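PDB 2R6H: NADH:ubiquinone oxidoreductase, Na translocating, F subunit from Porphyromonas gingivalis, which binds flavin-adenine dinucleotide and is probably a flavoprotein oxidoreductase subunit that pairs an FAD-binding with an NAD-binding domain. Local coordinates for residues Gly34-Ala45 with Ser90-Ile101; Ala157-Met168 with Arg186-Ala194. All blocks are in the same frame, centred on the assembly; numbering follows the deposited sequence.

From the N terminus, the chain first passes through the loop G34-S43 into strand 44-49 of the antiparallel FAD-binding sheet. Interaction 1 closes a loop of 44 residues when S90-I101, which connects strand 85-90 to strand 100-106, the two outermost strands of that sheet, returns alongside it. The chain then runs on through strand 140-147 into the parallel NAD-binding sheet. There interaction 2 closes a much shorter loop of 17 residues, mostly helix 168-181. The two contacts follow in series, neither nested nor crossed, with centres about 20 Å apart. Helix 168-181 links them, since it also packs against interaction 1.

Interaction 1. Residues Gly34-Ala45 with Ser90-Ile101; sequences GETMNFKSGSYA and SMANYPAEGNII. With FAD (flavin-adenine dinucleotide), chain H.
F39 carries the apolar part of the contact, its ring sandwiched between M91 and P95. M91 CG makes a CH-pi contact over one face, 4.0 Å from the F39 ring centroid, with the selenium higher above the same face; P95 CB lies over the centre of the opposite face. With its CG between the backbone N and carbonyl carbon (chi1 67°), F39 directs its ring into this slot, and N93 O sits at the ring edge in plane, 3.5 Å from F39 CZ. The selenomethionines M37 and M91 meet SE to SE at 4.0 Å, and A45 CB packs on M91 SE.

Two backbone bonds pin the loops: M91 N to S43 O at 3.2 Å and M37 N to G98 O at 3.1 Å.

Flavin contacts cluster at Y44 and S90, an antiparallel non-hydrogen-bonded pair. S90 N donates to FAD O4 at 2.7 Å, while FAD C7M lies over one face of the Y44 ring. The loops thus join strand ends of the FAD-binding domain's antiparallel sheet beside the flavin.

Around this, P95 and S41 lean on H177 of helix 168-181, M37 and I101 touch M143 of strand 140-147, and S43 OG bonds to H151.

Interaction 2. Residues Ala157-Met168 with Arg186-Ala194; sequences AEMLYIGGGAGM and RKVSYWYGA
Two neighbouring parallel strands of a beta-alpha-beta crossover, 158-164 and 188-194, form this contact in the core of the NAD-binding domain. Six backbone hydrogen bonds zip them together, from M159 N to K187 O, at 2.9 Å, through to G193 N and G163 O.

At the start of the strands R186 reaches across to the first one. Its NH1 donates to A157 O at 2.8 Å, the acceptor in the guanidinium plane, while the M159 side chain crosses at about a right angle and lays CE over one guanidinium face. M159 CG is anti to the carbonyl carbon (chi1 -37°), and a bend at chi3 turns CE onto that face. NH1 of R186 has a second partner, E257. Alongside, E158 and K187 point the same way and end in a salt bridge, OE2 to NZ at 3.0 Å, with Y246 OH bonded to both.

On the sheet face of L160, L160 CD2 meets W191 CD1 at 3.5 Å. On the other, Y161 CB packs on Y190 CD1, and the Y161 hydroxyl reaches Q174.

The glycine-rich run G163-G167 leads out of the strand to M168. Its selenium approaches the Y190 ring at the edge, a Met-aromatic contact, with M168 SE 3.4 Å from Y190 OH. M168 CE lies over a face of Y192, whose hydroxyl donates to G165 O at 3.0 Å, tying the turn to the second strand. A166, in the same turn, touches FAD.

Helix 168-181 covers the face of M159, Y161 and Y190 through L171 and L178. Helix 238-247 packs against I162 and W191 on the opposite face, and strand 256-261 continues the sheet beside strand 158-164.

Interaction 1. Residues Gly34-Ala45 with Ser90-Ile101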
loop_
_atom_site.group_PDB
_atom_site.type_symbol
_atom_site.label_atom_id
_atom_site.label_comp_id
_atom_site.label_asym_id
_atom_site.label_seq_id
_atom_site.Cartn_x
_atom_site.Cartn_y
_atom_site.Cartn_z
ATOM N N GLY A 34 27.234 -1.918 -2.223
ATOM C CA GLY A 34 27.419 -3.279 -2.699
ATOM C C GLY A 34 26.646 -4.329 -1.918
ATOM O O GLY A 34 26.922 -5.521 -2.036
ATOM N N GLU A 35 25.690 -3.891 -1.107
ATOM C CA GLU A 35 24.787 -4.816 -0.447
ATOM C C GLU A 35 23.512 -4.877 -1.264
ATOM O O GLU A 35 23.193 -3.941 -1.994
ATOM C CB GLU A 35 24.477 -4.367 0.981
ATOM C CG GLU A 35 25.661 -4.421 1.947
ATOM C CD GLU A 35 25.963 -5.827 2.454
ATOM O OE1 GLU A 35 26.456 -5.951 3.599
ATOM O OE2 GLU A 35 25.707 -6.802 1.718
ATOM N N THR A 36 22.790 -5.985 -1.144
ATOM C CA THR A 36 21.572 -6.202 -1.928
ATOM C C THR A 36 20.619 -7.203 -1.258
ATOM O O THR A 36 21.053 -8.196 -0.657
ATOM C CB THR A 36 21.910 -6.637 -3.390
ATOM O OG1 THR A 36 21.872 -5.491 -4.251
ATOM C CG2 THR A 36 20.919 -7.673 -3.912
HETATM N N MSE A 37 19.319 -6.921 -1.345
HETATM C CA MSE A 37 18.304 -7.855 -0.868
HETATM C C MSE A 37 17.608 -8.573 -2.030
HETATM O O MSE A 37 16.911 -7.951 -2.842
HETATM C CB MSE A 37 17.277 -7.146 0.012
HETATM C CG MSE A 37 16.358 -8.090 0.767
HETATM SE SE MSE A 37 14.735 -7.204 1.402
HETATM C CE MSE A 37 15.520 -6.036 2.753
ATOM N N ASN A 38 17.840 -9.882 -2.112
ATOM C CA ASN A 38 17.160 -10.742 -3.059
ATOM C C ASN A 38 15.783 -11.027 -2.518
ATOM O O ASN A 38 15.663 -11.597 -1.441
ATOM C CB ASN A 38 17.896 -12.075 -3.180
ATOM C CG ASN A 38 19.388 -11.905 -3.358
ATOM O OD1 ASN A 38 19.841 -10.911 -3.924
ATOM N ND2 ASN A 38 20.167 -12.882 -2.880
ATOM N N PHE A 39 14.741 -10.643 -3.243
ATOM C CA PHE A 39 13.398 -10.966 -2.785
ATOM C C PHE A 39 12.458 -11.267 -3.929
ATOM O O PHE A 39 12.709 -10.858 -5.048
ATOM C CB PHE A 39 12.837 -9.845 -1.900
ATOM C CG PHE A 39 12.591 -8.550 -2.625
ATOM C CD1 PHE A 39 11.313 -8.184 -3.006
ATOM C CD2 PHE A 39 13.634 -7.687 -2.910
ATOM C CE1 PHE A 39 11.085 -6.985 -3.662
ATOM C CE2 PHE A 39 13.403 -6.483 -3.569
ATOM C CZ PHE A 39 12.132 -6.135 -3.944
ATOM N N LYS A 40 11.387 -12.000 -3.652
ATOM C CA LYS A 40 10.341 -12.197 -4.650
ATOM C C LYS A 40 9.241 -11.141 -4.437
ATOM O O LYS A 40 8.982 -10.743 -3.300
ATOM C CB LYS A 40 9.796 -13.632 -4.590
ATOM C CG LYS A 40 10.828 -14.703 -4.971
ATOM C CD LYS A 40 10.240 -16.120 -5.034
ATOM C CE LYS A 40 9.549 -16.443 -6.387
ATOM N NZ LYS A 40 10.449 -17.079 -7.428
ATOM N N SER A 41 8.612 -10.674 -5.516
ATOM C CA SER A 41 7.701 -9.521 -5.435
ATOM C C SER A 41 6.480 -9.785 -4.587
ATOM O O SER A 41 5.721 -10.716 -4.851
ATOM C CB SER A 41 7.240 -9.100 -6.815
ATOM O OG SER A 41 8.313 -9.216 -7.717
ATOM N N GLY A 42 6.274 -8.954 -3.576
ATOM C CA GLY A 42 5.175 -9.183 -2.670
ATOM C C GLY A 42 5.653 -9.667 -1.323
ATOM O O GLY A 42 4.846 -9.828 -0.408
ATOM N N SER A 43 6.956 -9.902 -1.192
ATOM C CA SER A 43 7.540 -10.226 0.110
ATOM C C SER A 43 7.666 -8.957 0.936
ATOM O O SER A 43 7.571 -7.844 0.402
ATOM C CB SER A 43 8.913 -10.887 -0.035
ATOM O OG SER A 43 8.819 -12.305 -0.078
ATOM N N TYR A 44 7.876 -9.116 2.238
ATOM C CA TYR A 44 7.980 -7.949 3.103
ATOM C C TYR A 44 9.251 -7.961 3.908
ATOM O O TYR A 44 9.915 -8.987 4.021
ATOM C CB TYR A 44 6.786 -7.851 4.052
ATOM C CG TYR A 44 6.662 -9.000 5.029
ATOM C CD1 TYR A 44 7.183 -8.914 6.315
ATOM C CD2 TYR A 44 6.007 -10.161 4.670
ATOM C CE1 TYR A 44 7.059 -9.963 7.216
ATOM C CE2 TYR A 44 5.876 -11.215 5.564
ATOM C CZ TYR A 44 6.404 -11.115 6.834
ATOM O OH TYR A 44 6.268 -12.175 7.704
ATOM N N ALA A 45 9.583 -6.804 4.464
ATOM C CA ALA A 45 10.756 -6.664 5.315
ATOM C C ALA A 45 10.331 -6.250 6.721
ATOM O O ALA A 45 9.144 -6.059 6.986
ATOM C CB ALA A 45 11.716 -5.648 4.724
ATOM N N SER A 90 5.804 -4.148 3.391
ATOM C CA SER A 90 5.932 -4.802 2.092
ATOM C C SER A 90 6.812 -3.995 1.151
ATOM O O SER A 90 6.711 -2.775 1.134
ATOM C CB SER A 90 4.551 -4.954 1.454
ATOM O OG SER A 90 3.801 -5.976 2.077
HETATM N N MSE A 91 7.661 -4.660 0.362
HETATM C CA MSE A 91 8.448 -3.971 -0.676
HETATM C C MSE A 91 7.578 -3.519 -1.827
HETATM O O MSE A 91 6.775 -4.284 -2.352
HETATM C CB MSE A 91 9.547 -4.855 -1.254
HETATM C CG MSE A 91 10.881 -4.751 -0.562
HETATM SE SE MSE A 91 10.946 -5.853 1.037
HETATM C CE MSE A 91 10.825 -7.612 0.205
ATOM N N ALA A 92 7.788 -2.286 -2.252
ATOM C CA ALA A 92 6.924 -1.653 -3.225
ATOM C C ALA A 92 7.630 -1.428 -4.562
ATOM O O ALA A 92 7.002 -1.031 -5.554
ATOM C CB ALA A 92 6.405 -0.344 -2.669
ATOM N N ASN A 93 8.932 -1.680 -4.586
ATOM C CA ASN A 93 9.646 -1.670 -5.844
ATOM C C ASN A 93 9.887 -3.101 -6.260
ATOM O O ASN A 93 9.783 -4.016 -5.451
ATOM C CB ASN A 93 10.962 -0.893 -5.746
ATOM C CG ASN A 93 11.365 -0.232 -7.074
ATOM O OD1 ASN A 93 10.653 -0.325 -8.082
ATOM N ND2 ASN A 93 12.518 0.443 -7.070
ATOM N N TYR A 94 10.186 -3.292 -7.536
ATOM C CA TYR A 94 10.411 -4.622 -8.064
ATOM C C TYR A 94 11.814 -5.103 -7.742
ATOM O O TYR A 94 12.711 -4.303 -7.461
ATOM C CB TYR A 94 10.095 -4.673 -9.563
ATOM C CG TYR A 94 11.051 -3.946 -10.477
ATOM C CD1 TYR A 94 11.127 -4.281 -11.825
ATOM C CD2 TYR A 94 11.882 -2.938 -10.008
ATOM C CE1 TYR A 94 11.991 -3.634 -12.683
ATOM C CE2 TYR A 94 12.763 -2.286 -10.862
ATOM C CZ TYR A 94 12.814 -2.639 -12.203
ATOM O OH TYR A 94 13.689 -2.007 -13.073
ATOM N N PRO A 95 11.996 -6.422 -7.749
ATOM C CA PRO A 95 13.216 -7.068 -7.254
ATOM C C PRO A 95 14.455 -6.690 -8.042
ATOM O O PRO A 95 15.567 -6.987 -7.599
ATOM C CB PRO A 95 12.912 -8.553 -7.428
ATOM C CG PRO A 95 11.442 -8.625 -7.411
ATOM C CD PRO A 95 10.977 -7.409 -8.126
ATOM N N ALA A 96 14.260 -6.048 -9.189
ATOM C CA ALA A 96 15.381 -5.654 -10.036
ATOM C C ALA A 96 16.208 -4.526 -9.408
ATOM O O ALA A 96 17.344 -4.282 -9.820
ATOM C CB ALA A 96 14.902 -5.269 -11.427
ATOM N N GLU A 97 15.640 -3.835 -8.419
ATOM C CA GLU A 97 16.426 -2.887 -7.637
ATOM C C GLU A 97 16.725 -3.461 -6.260
ATOM O O GLU A 97 15.831 -3.628 -5.436
ATOM C CB GLU A 97 15.745 -1.529 -7.519
ATOM C CG GLU A 97 16.482 -0.603 -6.560
ATOM C CD GLU A 97 17.968 -0.430 -6.905
ATOM O OE1 GLU A 97 18.844 -0.769 -6.061
ATOM O OE2 GLU A 97 18.259 0.052 -8.024
ATOM N N GLY A 98 17.999 -3.749 -6.024
ATOM C CA GLY A 98 18.422 -4.502 -4.863
ATOM C C GLY A 98 18.689 -3.720 -3.595
ATOM O O GLY A 98 18.361 -4.201 -2.516
ATOM N N ASN A 99 19.295 -2.539 -3.684
ATOM C CA ASN A 99 19.630 -1.851 -2.437
ATOM C C ASN A 99 18.993 -0.491 -2.192
ATOM O O ASN A 99 19.325 0.195 -1.228
ATOM C CB ASN A 99 21.146 -1.893 -2.107
ATOM C CG ASN A 99 21.980 -0.895 -2.900
ATOM O OD1 ASN A 99 21.697 0.304 -2.931
ATOM N ND2 ASN A 99 23.058 -1.391 -3.503
ATOM N N ILE A 100 18.062 -0.114 -3.057
ATOM C CA ILE A 100 17.146 0.977 -2.747
ATOM C C ILE A 100 15.776 0.357 -2.547
ATOM O O ILE A 100 15.080 0.047 -3.508
ATOM C CB ILE A 100 17.046 2.037 -3.873
ATOM C CG1 ILE A 100 18.432 2.438 -4.403
ATOM C CG2 ILE A 100 16.280 3.262 -3.376
ATOM C CD1 ILE A 100 18.895 3.788 -3.935
ATOM N N ILE A 101 15.407 0.156 -1.292
ATOM C CA ILE A 101 14.121 -0.444 -0.965
ATOM C C ILE A 101 13.078 0.637 -0.750
ATOM O O ILE A 101 13.288 1.558 0.026
ATOM C CB ILE A 101 14.208 -1.323 0.295
ATOM C CG1 ILE A 101 15.227 -2.437 0.076
ATOM C CG2 ILE A 101 12.851 -1.897 0.635
ATOM C CD1 ILE A 101 15.165 -3.020 -1.318
HETATM P PA FAD H . 0.317 -0.322 16.347
HETATM O O1A FAD H . 0.529 -1.791 16.001
HETATM O O2A FAD H . 0.992 0.124 17.648
HETATM O O5B FAD H . -1.269 0.027 16.412
HETATM C C5B FAD H . -2.077 -0.068 15.248
HETATM C C4B FAD H . -3.363 0.729 15.429
HETATM O O4B FAD H . -4.089 0.224 16.535
HETATM C C3B FAD H . -3.092 2.200 15.702
HETATM O O3B FAD H . -3.898 2.970 14.844
HETATM C C2B FAD H . -3.518 2.434 17.136
HETATM O O2B FAD H . -4.146 3.690 17.260
HETATM C C1B FAD H . -4.502 1.293 17.375
HETATM N N9A FAD H . -4.623 0.873 18.800
HETATM C C8A FAD H . -3.617 0.574 19.695
HETATM N N7A FAD H . -4.179 0.230 20.883
HETATM C C5A FAD H . -5.534 0.301 20.764
HETATM C C6A FAD H . -6.591 0.061 21.655
HETATM N N6A FAD H . -6.349 -0.237 22.932
HETATM N N1A FAD H . -7.903 0.222 21.229
HETATM C C2A FAD H . -8.173 0.619 19.928
HETATM N N3A FAD H . -7.126 0.857 19.049
HETATM C C4A FAD H . -5.828 0.703 19.458
HETATM N N1 FAD H . 1.577 -1.541 6.679
HETATM C C2 FAD H . 1.924 -0.558 5.789
HETATM O O2 FAD H . 1.609 0.595 6.052
HETATM N N3 FAD H . 2.610 -0.881 4.628
HETATM C C4 FAD H . 2.965 -2.197 4.345
HETATM O O4 FAD H . 3.582 -2.542 3.322
HETATM C C4X FAD H . 2.610 -3.178 5.254
HETATM N N5 FAD H . 2.957 -4.484 4.982
HETATM C C5X FAD H . 2.592 -5.464 5.884
HETATM C C6 FAD H . 2.934 -6.782 5.597
HETATM C C7 FAD H . 2.596 -7.802 6.478
HETATM C C7M FAD H . 2.992 -9.213 6.131
HETATM C C8 FAD H . 1.906 -7.489 7.651
HETATM C C8M FAD H . 1.524 -8.566 8.612
HETATM C C9 FAD H . 1.564 -6.170 7.928
HETATM C C9A FAD H . 1.903 -5.148 7.053
HETATM N N10 FAD H . 1.561 -3.832 7.320
HETATM C C10 FAD H . 1.913 -2.852 6.419
HETATM C "C1'" FAD H . 1.005 -3.391 8.640
HETATM C "C2'" FAD H . 2.161 -2.937 9.516
HETATM O "O2'" FAD H . 3.023 -4.027 9.732
HETATM C "C3'" FAD H . 1.695 -2.402 10.866
HETATM O "O3'" FAD H . 0.687 -3.217 11.417
HETATM C "C4'" FAD H . 1.221 -0.970 10.709
HETATM O "O4'" FAD H . 2.361 -0.203 10.427
HETATM C "C5'" FAD H . 0.602 -0.447 11.993
HETATM O "O5'" FAD H . 1.424 -0.837 13.068
HETATM P P FAD H . 1.949 0.264 14.116
HETATM O O1P FAD H . 3.084 -0.295 14.940
HETATM O O2P FAD H . 2.329 1.527 13.388
HETATM O O3P FAD H . 0.686 0.559 15.043
#

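Interaction 2. Residues Ala157-Met168 with Arg186-Ala194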
loop_
_atom_site.group_PDB
_atom_site.type_symbol
_atom_site.label_atom_id
_atom_site.label_comp_id
_atom_site.label_asym_id
_atom_site.label_seq_id
_atom_site.Cartn_x
_atom_site.Cartn_y
_atom_site.Cartn_z
ATOM N N ALA A 157 -3.017 -17.631 -16.577
ATOM C CA ALA A 157 -4.346 -17.129 -16.197
ATOM C C ALA A 157 -4.483 -15.607 -16.262
ATOM O O ALA A 157 -3.493 -14.884 -16.172
ATOM C CB ALA A 157 -4.688 -17.610 -14.805
ATOM N N GLU A 158 -5.708 -15.110 -16.403
ATOM C CA GLU A 158 -5.913 -13.673 -16.278
ATOM C C GLU A 158 -5.655 -13.252 -14.842
ATOM O O GLU A 158 -5.999 -13.973 -13.916
ATOM C CB GLU A 158 -7.333 -13.267 -16.677
ATOM C CG GLU A 158 -7.583 -11.768 -16.550
ATOM C CD GLU A 158 -9.000 -11.344 -16.936
ATOM O OE1 GLU A 158 -9.748 -12.166 -17.529
ATOM O OE2 GLU A 158 -9.352 -10.171 -16.647
HETATM N N MSE A 159 -5.050 -12.086 -14.659
HETATM C CA MSE A 159 -4.874 -11.544 -13.329
HETATM C C MSE A 159 -5.736 -10.302 -13.143
HETATM O O MSE A 159 -5.841 -9.456 -14.036
HETATM C CB MSE A 159 -3.413 -11.188 -13.084
HETATM C CG MSE A 159 -2.413 -12.151 -13.704
HETATM SE SE MSE A 159 -0.588 -11.963 -12.980
HETATM C CE MSE A 159 0.429 -12.066 -14.660
ATOM N N LEU A 160 -6.358 -10.210 -11.973
ATOM C CA LEU A 160 -7.074 -9.010 -11.562
ATOM C C LEU A 160 -6.561 -8.555 -10.203
ATOM O O LEU A 160 -6.752 -9.249 -9.204
ATOM C CB LEU A 160 -8.571 -9.285 -11.480
ATOM C CG LEU A 160 -9.515 -8.083 -11.581
ATOM C CD1 LEU A 160 -10.910 -8.536 -12.005
ATOM C CD2 LEU A 160 -9.563 -7.325 -10.264
ATOM N N TYR A 161 -5.899 -7.399 -10.171
ATOM C CA TYR A 161 -5.366 -6.832 -8.933
ATOM C C TYR A 161 -6.348 -5.860 -8.297
ATOM O O TYR A 161 -6.922 -5.012 -8.974
ATOM C CB TYR A 161 -4.039 -6.124 -9.201
ATOM C CG TYR A 161 -2.871 -7.066 -9.322
ATOM C CD1 TYR A 161 -2.570 -7.684 -10.527
ATOM C CD2 TYR A 161 -2.075 -7.350 -8.221
ATOM C CE1 TYR A 161 -1.508 -8.554 -10.625
ATOM C CE2 TYR A 161 -1.010 -8.216 -8.312
ATOM C CZ TYR A 161 -0.728 -8.815 -9.513
ATOM O OH TYR A 161 0.341 -9.679 -9.590
ATOM N N ILE A 162 -6.546 -5.989 -6.993
ATOM C CA ILE A 162 -7.465 -5.122 -6.270
ATOM C C ILE A 162 -6.720 -4.483 -5.114
ATOM O O ILE A 162 -6.450 -5.145 -4.118
ATOM C CB ILE A 162 -8.627 -5.923 -5.639
ATOM C CG1 ILE A 162 -9.345 -6.783 -6.675
ATOM C CG2 ILE A 162 -9.601 -4.986 -4.950
ATOM C CD1 ILE A 162 -10.502 -7.549 -6.105
ATOM N N GLY A 163 -6.387 -3.206 -5.210
ATOM C CA GLY A 163 -5.674 -2.583 -4.115
ATOM C C GLY A 163 -6.470 -1.521 -3.394
ATOM O O GLY A 163 -7.363 -0.909 -3.979
ATOM N N GLY A 164 -6.135 -1.298 -2.124
ATOM C CA GLY A 164 -6.668 -0.183 -1.355
ATOM C C GLY A 164 -5.642 0.319 -0.346
ATOM O O GLY A 164 -4.904 -0.484 0.220
ATOM N N GLY A 165 -5.575 1.635 -0.125
ATOM C CA GLY A 165 -4.669 2.177 0.876
ATOM C C GLY A 165 -3.229 1.769 0.642
ATOM O O GLY A 165 -2.812 1.632 -0.502
ATOM N N ALA A 166 -2.478 1.579 1.722
ATOM C CA ALA A 166 -1.057 1.270 1.621
ATOM C C ALA A 166 -0.834 -0.116 1.025
ATOM O O ALA A 166 0.304 -0.555 0.860
ATOM C CB ALA A 166 -0.394 1.375 2.987
ATOM N N GLY A 167 -1.927 -0.798 0.704
ATOM C CA GLY A 167 -1.856 -2.064 -0.003
ATOM C C GLY A 167 -1.358 -1.906 -1.427
ATOM O O GLY A 167 -1.290 -2.874 -2.182
HETATM N N MSE A 168 -1.009 -0.676 -1.793
HETATM C CA MSE A 168 -0.363 -0.413 -3.073
HETATM C C MSE A 168 0.964 -1.156 -3.184
HETATM O O MSE A 168 1.410 -1.490 -4.281
HETATM C CB MSE A 168 -0.143 1.090 -3.263
HETATM C CG MSE A 168 -0.918 1.688 -4.426
HETATM SE SE MSE A 168 -0.098 1.303 -6.153
HETATM C CE MSE A 168 -1.337 2.278 -7.300
ATOM N N ARG A 186 0.662 -12.076 -20.203
ATOM C CA ARG A 186 -0.567 -12.315 -19.479
ATOM C C ARG A 186 -1.468 -11.078 -19.530
ATOM O O ARG A 186 -0.978 -9.957 -19.701
ATOM C CB ARG A 186 -0.245 -12.664 -18.035
ATOM C CG ARG A 186 0.287 -14.049 -17.869
ATOM C CD ARG A 186 -0.494 -14.734 -16.777
ATOM N NE ARG A 186 0.294 -14.984 -15.586
ATOM C CZ ARG A 186 -0.226 -15.253 -14.396
ATOM N NH1 ARG A 186 -1.547 -15.275 -14.222
ATOM N NH2 ARG A 186 0.583 -15.482 -13.373
ATOM N N LYS A 187 -2.777 -11.282 -19.391
ATOM C CA LYS A 187 -3.717 -10.178 -19.284
ATOM C C LYS A 187 -3.886 -9.776 -17.821
ATOM O O LYS A 187 -4.141 -10.614 -16.954
ATOM C CB LYS A 187 -5.055 -10.551 -19.904
ATOM C CG LYS A 187 -6.115 -9.485 -19.737
ATOM C CD LYS A 187 -6.951 -9.355 -21.006
ATOM C CE LYS A 187 -8.283 -8.692 -20.717
ATOM N NZ LYS A 187 -8.927 -9.310 -19.532
ATOM N N VAL A 188 -3.724 -8.487 -17.550
ATOM C CA VAL A 188 -3.573 -8.021 -16.179
ATOM C C VAL A 188 -4.287 -6.697 -15.968
ATOM O O VAL A 188 -3.955 -5.708 -16.609
ATOM C CB VAL A 188 -2.067 -7.812 -15.811
ATOM C CG1 VAL A 188 -1.941 -7.329 -14.383
ATOM C CG2 VAL A 188 -1.256 -9.085 -16.007
ATOM N N SER A 189 -5.260 -6.667 -15.070
ATOM C CA SER A 189 -5.859 -5.399 -14.685
ATOM C C SER A 189 -5.563 -5.105 -13.214
ATOM O O SER A 189 -5.471 -6.020 -12.388
ATOM C CB SER A 189 -7.370 -5.403 -14.942
ATOM O OG SER A 189 -8.039 -6.392 -14.168
ATOM N N TYR A 190 -5.404 -3.827 -12.890
ATOM C CA TYR A 190 -5.227 -3.403 -11.505
ATOM C C TYR A 190 -6.294 -2.376 -11.171
ATOM O O TYR A 190 -6.360 -1.334 -11.801
ATOM C CB TYR A 190 -3.844 -2.797 -11.334
ATOM C CG TYR A 190 -3.520 -2.330 -9.943
ATOM C CD1 TYR A 190 -4.125 -2.891 -8.843
ATOM C CD2 TYR A 190 -2.576 -1.342 -9.729
ATOM C CE1 TYR A 190 -3.813 -2.466 -7.565
ATOM C CE2 TYR A 190 -2.251 -0.921 -8.457
ATOM C CZ TYR A 190 -2.871 -1.480 -7.375
ATOM O OH TYR A 190 -2.555 -1.054 -6.097
ATOM N N TRP A 191 -7.145 -2.682 -10.203
ATOM C CA TRP A 191 -8.197 -1.770 -9.776
ATOM C C TRP A 191 -7.871 -1.249 -8.392
ATOM O O TRP A 191 -8.002 -1.979 -7.416
ATOM C CB TRP A 191 -9.536 -2.505 -9.721
ATOM C CG TRP A 191 -9.966 -3.061 -11.037
ATOM C CD1 TRP A 191 -9.424 -4.127 -11.694
ATOM C CD2 TRP A 191 -11.023 -2.582 -11.865
ATOM N NE1 TRP A 191 -10.077 -4.339 -12.882
ATOM C CE2 TRP A 191 -11.064 -3.400 -13.008
ATOM C CE3 TRP A 191 -11.943 -1.545 -11.749
ATOM C CZ2 TRP A 191 -11.989 -3.210 -14.022
ATOM C CZ3 TRP A 191 -12.855 -1.360 -12.754
ATOM C CH2 TRP A 191 -12.873 -2.184 -13.876
ATOM N N TYR A 192 -7.453 0.004 -8.292
ATOM C CA TYR A 192 -7.095 0.575 -6.990
ATOM C C TYR A 192 -8.152 1.551 -6.488
ATOM O O TYR A 192 -8.550 2.461 -7.203
ATOM C CB TYR A 192 -5.747 1.291 -7.083
ATOM C CG TYR A 192 -5.288 1.932 -5.789
ATOM C CD1 TYR A 192 -4.600 1.193 -4.831
ATOM C CD2 TYR A 192 -5.530 3.274 -5.528
ATOM C CE1 TYR A 192 -4.173 1.776 -3.645
ATOM C CE2 TYR A 192 -5.108 3.862 -4.354
ATOM C CZ TYR A 192 -4.432 3.111 -3.419
ATOM O OH TYR A 192 -4.023 3.700 -2.253
ATOM N N GLY A 193 -8.595 1.374 -5.253
ATOM C CA GLY A 193 -9.585 2.272 -4.691
ATOM C C GLY A 193 -9.028 3.284 -3.708
ATOM O O GLY A 193 -8.330 2.938 -2.759
ATOM N N ALA A 194 -9.336 4.551 -3.931
ATOM C CA ALA A 194 -8.899 5.599 -3.023
ATOM C C ALA A 194 -10.104 6.449 -2.642
ATOM O O ALA A 194 -11.082 6.502 -3.380
ATOM C CB ALA A 194 -7.809 6.446 -3.671
#